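Local coordinates for fructose-bisphosphate aldolase (Slackia heliotrinireducens, PDB 4MOZ), which belongs to the DeoC/LacD family of aldolases and folds as a TIM barrel, with a closed parallel eight-stranded sheet surrounded by helices, at residues A159-L162 against V163-H167; K182-G185 against K186-A190; A287-A290 against I291-D295. One frame throughout, in Å; residues are numbered along the deposited sequence.

Contact 1 of 3, residues A159-L162 against V163-H167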
loop_
_atom_site.group_PDB
_atom_site.type_symbol
_atom_site.label_atom_id
_atom_site.label_comp_id
_atom_site.label_asym_id
_atom_site.label_seq_id
_atom_site.Cartn_x
_atom_site.Cartn_y
_atom_site.Cartn_z
ATOM N N ALA C 159 3.109 -3.136 -14.689
ATOM C CA ALA C 159 3.104 -3.516 -16.107
ATOM C C ALA C 159 2.380 -4.835 -16.362
ATOM O O ALA C 159 1.539 -4.914 -17.252
ATOM C CB ALA C 159 4.517 -3.564 -16.670
ATOM N N GLY C 160 2.706 -5.857 -15.572
ATOM C CA GLY C 160 2.102 -7.175 -15.723
ATOM C C GLY C 160 0.589 -7.132 -15.614
ATOM O O GLY C 160 -0.109 -7.728 -16.431
ATOM N N GLN C 161 0.090 -6.407 -14.614
ATOM C CA GLN C 161 -1.345 -6.244 -14.389
ATOM C C GLN C 161 -1.995 -5.461 -15.525
ATOM O O GLN C 161 -3.119 -5.771 -15.947
ATOM C CB GLN C 161 -1.597 -5.547 -13.043
ATOM C CG GLN C 161 -3.065 -5.330 -12.685
ATOM C CD GLN C 161 -3.809 -6.623 -12.371
ATOM O OE1 GLN C 161 -3.203 -7.652 -12.088
ATOM N NE2 GLN C 161 -5.132 -6.567 -12.408
ATOM N N LEU C 162 -1.279 -4.450 -16.008
ATOM C CA LEU C 162 -1.761 -3.592 -17.078
ATOM C C LEU C 162 -1.957 -4.366 -18.380
ATOM O O LEU C 162 -2.969 -4.194 -19.066
ATOM C CB LEU C 162 -0.789 -2.436 -17.300
ATOM C CG LEU C 162 -1.333 -1.246 -18.084
ATOM C CD1 LEU C 162 -2.263 -0.406 -17.217
ATOM C CD2 LEU C 162 -0.177 -0.409 -18.606
ATOM N N VAL C 163 -0.986 -5.215 -18.715
ATOM C CA VAL C 163 -1.056 -6.009 -19.940
ATOM C C VAL C 163 -2.277 -6.924 -19.906
ATOM O O VAL C 163 -3.050 -6.969 -20.864
ATOM C CB VAL C 163 0.232 -6.828 -20.189
ATOM C CG1 VAL C 163 0.054 -7.743 -21.393
ATOM C CG2 VAL C 163 1.417 -5.901 -20.417
ATOM N N ALA C 164 -2.454 -7.627 -18.789
ATOM C CA ALA C 164 -3.613 -8.491 -18.594
ATOM C C ALA C 164 -4.930 -7.727 -18.763
ATOM O O ALA C 164 -5.842 -8.200 -19.429
ATOM C CB ALA C 164 -3.549 -9.153 -17.230
ATOM N N GLN C 165 -5.008 -6.536 -18.179
ATOM C CA GLN C 165 -6.237 -5.747 -18.194
ATOM C C GLN C 165 -6.523 -5.137 -19.558
ATOM O O GLN C 165 -7.683 -5.082 -19.984
ATOM C CB GLN C 165 -6.190 -4.648 -17.136
ATOM C CG GLN C 165 -6.417 -5.142 -15.717
ATOM C CD GLN C 165 -6.339 -4.027 -14.691
ATOM O OE1 GLN C 165 -7.249 -3.856 -13.887
ATOM N NE2 GLN C 165 -5.254 -3.257 -14.718
ATOM N N ALA C 166 -5.471 -4.680 -20.237
ATOM C CA ALA C 166 -5.609 -4.113 -21.573
ATOM C C ALA C 166 -6.125 -5.150 -22.564
ATOM O O ALA C 166 -7.030 -4.869 -23.355
ATOM C CB ALA C 166 -4.291 -3.529 -22.050
ATOM N N HIS C 167 -5.560 -6.352 -22.504
ATOM C CA HIS C 167 -5.952 -7.423 -23.409
ATOM C C HIS C 167 -7.332 -7.927 -23.136
ATOM O O HIS C 167 -8.023 -8.373 -24.049
ATOM C CB HIS C 167 -4.927 -8.545 -23.405
ATOM C CG HIS C 167 -3.668 -8.199 -24.156
ATOM N ND1 HIS C 167 -2.523 -8.886 -24.011
ATOM C CD2 HIS C 167 -3.402 -7.174 -25.066
ATOM C CE1 HIS C 167 -1.573 -8.344 -24.798
ATOM N NE2 HIS C 167 -2.114 -7.295 -25.442
#
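Gln-161 and Gln-165 meet one turn apart along helix 152-168, the helix of a beta-alpha-beta unit in the TIM barrel that links strands 138-145 and 172-177. Their meeting is the partly exposed side of the contact and is made by van der Waals approach: Gln-161 NE2 comes 3.6 Å from Gln-165 CD, and Gln-161 CG lies at the same distance, 3.6 Å, from Gln-165 NE2. The two amide planes stand 63° apart, too steep for a flat stack. A bend at chi2 (69°) turns the end of Gln-161 back toward Gln-165, whose own chain runs extended beyond CG. The OE1 end of Gln-161 is held by a hydrogen bond from the backbone N of Asp-124 of the second subunit; this looser face is a subunit interface, where Gln-161 also packs on His-123 and Ala-164 on Ala-127 of that second subunit.

Ala-159, Leu-162, Val-163 and Ala-166 form the tightly packed side. Leu-162 and Ala-159 lie on Tyr-143, while Val-163 and Ala-166 rest on Val-173, so the helix contacts both of its strands. Beneath the side chains, the backbone bond from Val-163 N to Ala-159 O (2.9 Å) and that from Ala-166 N to Leu-162 O (2.8 Å) are regular, whereas Ala-164 N to Gly-160 O, at 3.3 Å, is weak. Small side chains keep close to the carbonyls of the preceding turn: the methyl of Ala-166, CB, sits 3.3 Å from Leu-162 O. Val-163, with CG2 placed beside its own backbone N, brings that methyl to 3.3 Å from Ala-159 O.

Contact 2 of 3, residues K182-G185 against K186-A190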
loop_
_atom_site.group_PDB
_atom_site.type_symbol
_atom_site.label_atom_id
_atom_site.label_comp_id
_atom_site.label_asym_id
_atom_site.label_seq_id
_atom_site.Cartn_x
_atom_site.Cartn_y
_atom_site.Cartn_z
ATOM N N LYS C 182 21.678 2.588 -11.038
ATOM C CA LYS C 182 22.939 2.262 -10.384
ATOM C C LYS C 182 23.537 0.935 -10.882
ATOM O O LYS C 182 24.715 0.871 -11.238
ATOM C CB LYS C 182 22.589 2.128 -8.906
ATOM C CG LYS C 182 23.633 2.416 -7.863
ATOM C CD LYS C 182 23.003 1.961 -6.559
ATOM C CE LYS C 182 23.538 2.700 -5.360
ATOM N NZ LYS C 182 22.564 2.590 -4.242
ATOM N N ALA C 183 22.708 -0.109 -10.913
ATOM C CA ALA C 183 23.127 -1.459 -11.308
ATOM C C ALA C 183 23.438 -1.585 -12.794
ATOM O O ALA C 183 24.161 -2.493 -13.202
ATOM C CB ALA C 183 22.065 -2.479 -10.919
ATOM N N VAL C 184 22.882 -0.683 -13.597
ATOM C CA VAL C 184 23.005 -0.771 -15.045
ATOM C C VAL C 184 24.189 0.055 -15.547
ATOM O O VAL C 184 25.129 -0.497 -16.114
ATOM C CB VAL C 184 21.692 -0.362 -15.755
ATOM C CG1 VAL C 184 21.800 -0.590 -17.255
ATOM C CG2 VAL C 184 20.514 -1.143 -15.192
ATOM N N GLY C 185 24.133 1.370 -15.342
ATOM C CA GLY C 185 25.218 2.282 -15.721
ATOM C C GLY C 185 25.714 2.165 -17.155
ATOM O O GLY C 185 24.957 2.382 -18.111
ATOM N N LYS C 186 26.994 1.815 -17.296
ATOM C CA LYS C 186 27.652 1.700 -18.604
ATOM C C LYS C 186 27.061 0.620 -19.522
ATOM O O LYS C 186 27.306 0.629 -20.731
ATOM C CB LYS C 186 29.162 1.485 -18.436
ATOM C CG LYS C 186 29.549 0.226 -17.671
ATOM C CD LYS C 186 31.026 -0.095 -17.850
ATOM C CE LYS C 186 31.520 -1.096 -16.816
ATOM N NZ LYS C 186 30.843 -2.418 -16.927
ATOM N N ASP C 187 26.288 -0.301 -18.949
ATOM C CA ASP C 187 25.682 -1.395 -19.711
ATOM C C ASP C 187 24.317 -1.055 -20.321
ATOM O O ASP C 187 23.663 -1.934 -20.884
ATOM C CB ASP C 187 25.558 -2.644 -18.833
ATOM C CG ASP C 187 26.897 -3.131 -18.314
ATOM O OD1 ASP C 187 27.912 -2.983 -19.026
ATOM O OD2 ASP C 187 26.933 -3.671 -17.192
ATOM N N GLU C 188 23.900 0.209 -20.219
ATOM C CA GLU C 188 22.587 0.657 -20.710
ATOM C C GLU C 188 22.244 0.197 -22.130
ATOM O O GLU C 188 21.126 -0.251 -22.391
ATOM C CB GLU C 188 22.457 2.181 -20.625
ATOM C CG GLU C 188 21.690 2.673 -19.408
ATOM C CD GLU C 188 21.064 4.043 -19.621
ATOM O OE1 GLU C 188 21.777 4.965 -20.067
ATOM O OE2 GLU C 188 19.856 4.199 -19.342
ATOM N N LYS C 189 23.210 0.305 -23.038
ATOM C CA LYS C 189 22.965 0.017 -24.449
ATOM C C LYS C 189 23.850 -1.108 -24.995
ATOM O O LYS C 189 24.067 -1.215 -26.207
ATOM C CB LYS C 189 23.085 1.305 -25.277
ATOM C CG LYS C 189 22.009 2.325 -24.932
ATOM C CD LYS C 189 22.260 3.686 -25.551
ATOM C CE LYS C 189 21.128 4.635 -25.197
ATOM N NZ LYS C 189 21.407 6.017 -25.669
ATOM N N ALA C 190 24.350 -1.955 -24.097
ATOM C CA ALA C 190 25.029 -3.179 -24.500
ATOM C C ALA C 190 24.029 -4.091 -25.213
ATOM O O ALA C 190 22.842 -4.095 -24.876
ATOM C CB ALA C 190 25.638 -3.880 -23.296
#
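Val-184 and Gly-185 are joined to Asp-187 and Glu-188 by two successive i+3 to i backbone bonds; the first closes a turn with type II'-like corner angles, and a short 3-10 segment includes 186-187. Asp-187 N donates to Val-184 O at 3.1 Å, and Glu-188 N donates to Gly-185 O at 3.2 Å. In both cases the donor lies well above the carbonyl plane, by 48° for the second. Gly-185 takes the first corner with a positive phi of 51°, which a residue without a side chain adopts readily.

Side chains close in around these bonds. Val-184 CG1, lying opposite its own backbone N (chi1 -175°), is carried forward against the backbone of Glu-188, 3.7 Å from its N, and touches the aliphatic part of that side chain, with Val-184 CG1 to Glu-188 CG at 3.9 Å. Asp-187 CB lies 3.5 Å from Val-184 O. On the outer side, Lys-186 NZ reaches Asp-187 OD1 in a long salt bridge of 3.6 Å.

Farther out, the carboxylate of Glu-188 is positioned by a salt bridge from OE2 to Arg-180 NE, and Asp-187 O accepts a hydrogen bond from Thr-193 OG1. A type I beta turn from Asp-187 to Ala-190 follows, its Ala-190 N bonded to Asp-187 O at 3.3 Å. Gln-114 of the second subunit packs on Lys-182 and Ala-183. The whole turn lies in the loop after strand 172-177, at the end of the barrel where strands hand over to helices, and it leads through Ala-190, the N-cap, straight into helix 191-204.

Contact 3 of 3, residues A287-A290 against I291-D295; sequences AISA and ITLAD
Ile-288 and Thr-292 run alongside each other from successive turns of helix 278-294, their ends heading in a common direction. The methyl Ile-288 CG2 flanks the hydroxyl, 3.8 Å from Thr-292 OG1. That hydroxyl is turned back along the helix: with chi1 at -50° it stands beside its own backbone N, and Thr-292 OG1 donates to Ile-288 O at 2.8 Å, arriving 46° above the carbonyl plane. The backbone N of Thr-292 bonds to the same oxygen, Ile-288 O, at 2.9 Å, but from within the plane, so the two donors approach from distinct directions.

Next round the helix, Leu-293 leans over Ser-289. Its CD1 branch touches the serine at base and hydroxyl alike, Leu-293 CD1 being 3.8 Å from Ser-289 CB. Under it, Leu-293 N bonds to Ser-289 O at 2.7 Å. Ile-291 turns aside to meet Leu-252 of helix 248-260. Ile-288 packs on that helix too, on Met-38 of strand 37-41, and on Asn-267 and Thr-269 of strand 266-269, the last strand, which pairs with the first, 37-41, where the barrel closes; the helix lies by that seam. The final turn is looser: Ala-294 N to Ala-290 O (3.1 Å) is weak because it is bent at the hydrogen, not because it is long, and Asp-295 leaves the helix with a phi of 72°.

The two buried hydroxyls both have partners. Ser-289 OG bonds to Val-76 O; Thr-292 OG1, already a donor to Ile-288 O, accepts from Asn-267 ND2. Ile-288 O, gripped by two donors, is probably more polarised than an ordinary helical carbonyl.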
loop_
_atom_site.group_PDB
_atom_site.type_symbol
_atom_site.label_atom_id
_atom_site.label_comp_id
_atom_site.label_asym_id
_atom_site.label_seq_id
_atom_site.Cartn_x
_atom_site.Cartn_y
_atom_site.Cartn_z
ATOM N N ALA C 287 7.944 10.457 -44.497
ATOM C CA ALA C 287 9.175 9.739 -44.837
ATOM C C ALA C 287 9.340 8.469 -43.999
ATOM O O ALA C 287 9.614 7.390 -44.542
ATOM C CB ALA C 287 10.385 10.647 -44.676
ATOM N N ILE C 288 9.163 8.602 -42.685
ATOM C CA ILE C 288 9.242 7.466 -41.764
ATOM C C ILE C 288 8.184 6.413 -42.103
ATOM O O ILE C 288 8.503 5.231 -42.235
ATOM C CB ILE C 288 9.110 7.917 -40.295
ATOM C CG1 ILE C 288 10.289 8.816 -39.902
ATOM C CG2 ILE C 288 9.037 6.711 -39.365
ATOM C CD1 ILE C 288 10.078 9.579 -38.609
ATOM N N SER C 289 6.935 6.852 -42.256
ATOM C CA SER C 289 5.821 5.962 -42.584
ATOM C C SER C 289 5.980 5.279 -43.945
ATOM O O SER C 289 5.481 4.171 -44.144
ATOM C CB SER C 289 4.492 6.720 -42.543
ATOM O OG SER C 289 4.051 6.912 -41.209
ATOM N N ALA C 290 6.665 5.941 -44.876
ATOM C CA ALA C 290 6.899 5.366 -46.198
ATOM C C ALA C 290 7.833 4.165 -46.109
ATOM O O ALA C 290 7.576 3.135 -46.732
ATOM C CB ALA C 290 7.437 6.409 -47.165
ATOM N N ILE C 291 8.904 4.296 -45.324
ATOM C CA ILE C 291 9.790 3.166 -45.039
ATOM C C ILE C 291 9.046 2.080 -44.261
ATOM O O ILE C 291 9.032 0.920 -44.668
ATOM C CB ILE C 291 11.049 3.595 -44.255
ATOM C CG1 ILE C 291 11.951 4.464 -45.138
ATOM C CG2 ILE C 291 11.810 2.377 -43.742
ATOM C CD1 ILE C 291 13.096 5.127 -44.400
ATOM N N THR C 292 8.405 2.483 -43.167
ATOM C CA THR C 292 7.831 1.557 -42.195
ATOM C C THR C 292 6.597 0.819 -42.709
ATOM O O THR C 292 6.477 -0.393 -42.535
ATOM C CB THR C 292 7.505 2.299 -40.886
ATOM O OG1 THR C 292 8.654 3.053 -40.481
ATOM C CG2 THR C 292 7.113 1.333 -39.773
ATOM N N LEU C 293 5.690 1.551 -43.348
ATOM C CA LEU C 293 4.410 0.985 -43.780
ATOM C C LEU C 293 4.367 0.564 -45.255
ATOM O O LEU C 293 3.628 -0.358 -45.616
ATOM C CB LEU C 293 3.268 1.965 -43.478
ATOM C CG LEU C 293 3.212 2.546 -42.058
ATOM C CD1 LEU C 293 2.220 3.699 -41.974
ATOM C CD2 LEU C 293 2.883 1.471 -41.031
ATOM N N ALA C 294 5.160 1.237 -46.092
ATOM C CA ALA C 294 5.103 1.041 -47.549
ATOM C C ALA C 294 6.397 0.521 -48.197
ATOM O O ALA C 294 6.469 0.392 -49.419
ATOM C CB ALA C 294 4.637 2.321 -48.234
ATOM N N ASP C 295 7.413 0.240 -47.382
ATOM C CA ASP C 295 8.637 -0.449 -47.830
ATOM C C ASP C 295 9.596 0.363 -48.710
ATOM O O ASP C 295 10.485 -0.213 -49.351
ATOM C CB ASP C 295 8.284 -1.772 -48.525
ATOM C CG ASP C 295 7.471 -2.695 -47.640
ATOM O OD1 ASP C 295 8.018 -3.170 -46.624
ATOM O OD2 ASP C 295 6.283 -2.932 -47.958
#

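Contacts 1 and 3 are buried one-turn contacts on outer helices of the barrel, on opposite sides of the chain's centre, their centres 30 Å apart. Contact 2 is at the surface, in a loop, about 16 Å from contact 1 by nearest atoms. All three rest on backbone bonds, but the spacing differs: four residues along the two helices, three in the loop. Strand 172-177 links contacts 1 and 2, following the helix of one and preceding the loop of the other; both meet the second subunit. Contact 3 faces its own chain, satisfying hydroxyls inside, whereas contact 2 carries a salt bridge to Arg-180 and one long Lys-Asp pair, and contact 1 two amides in van der Waals contact.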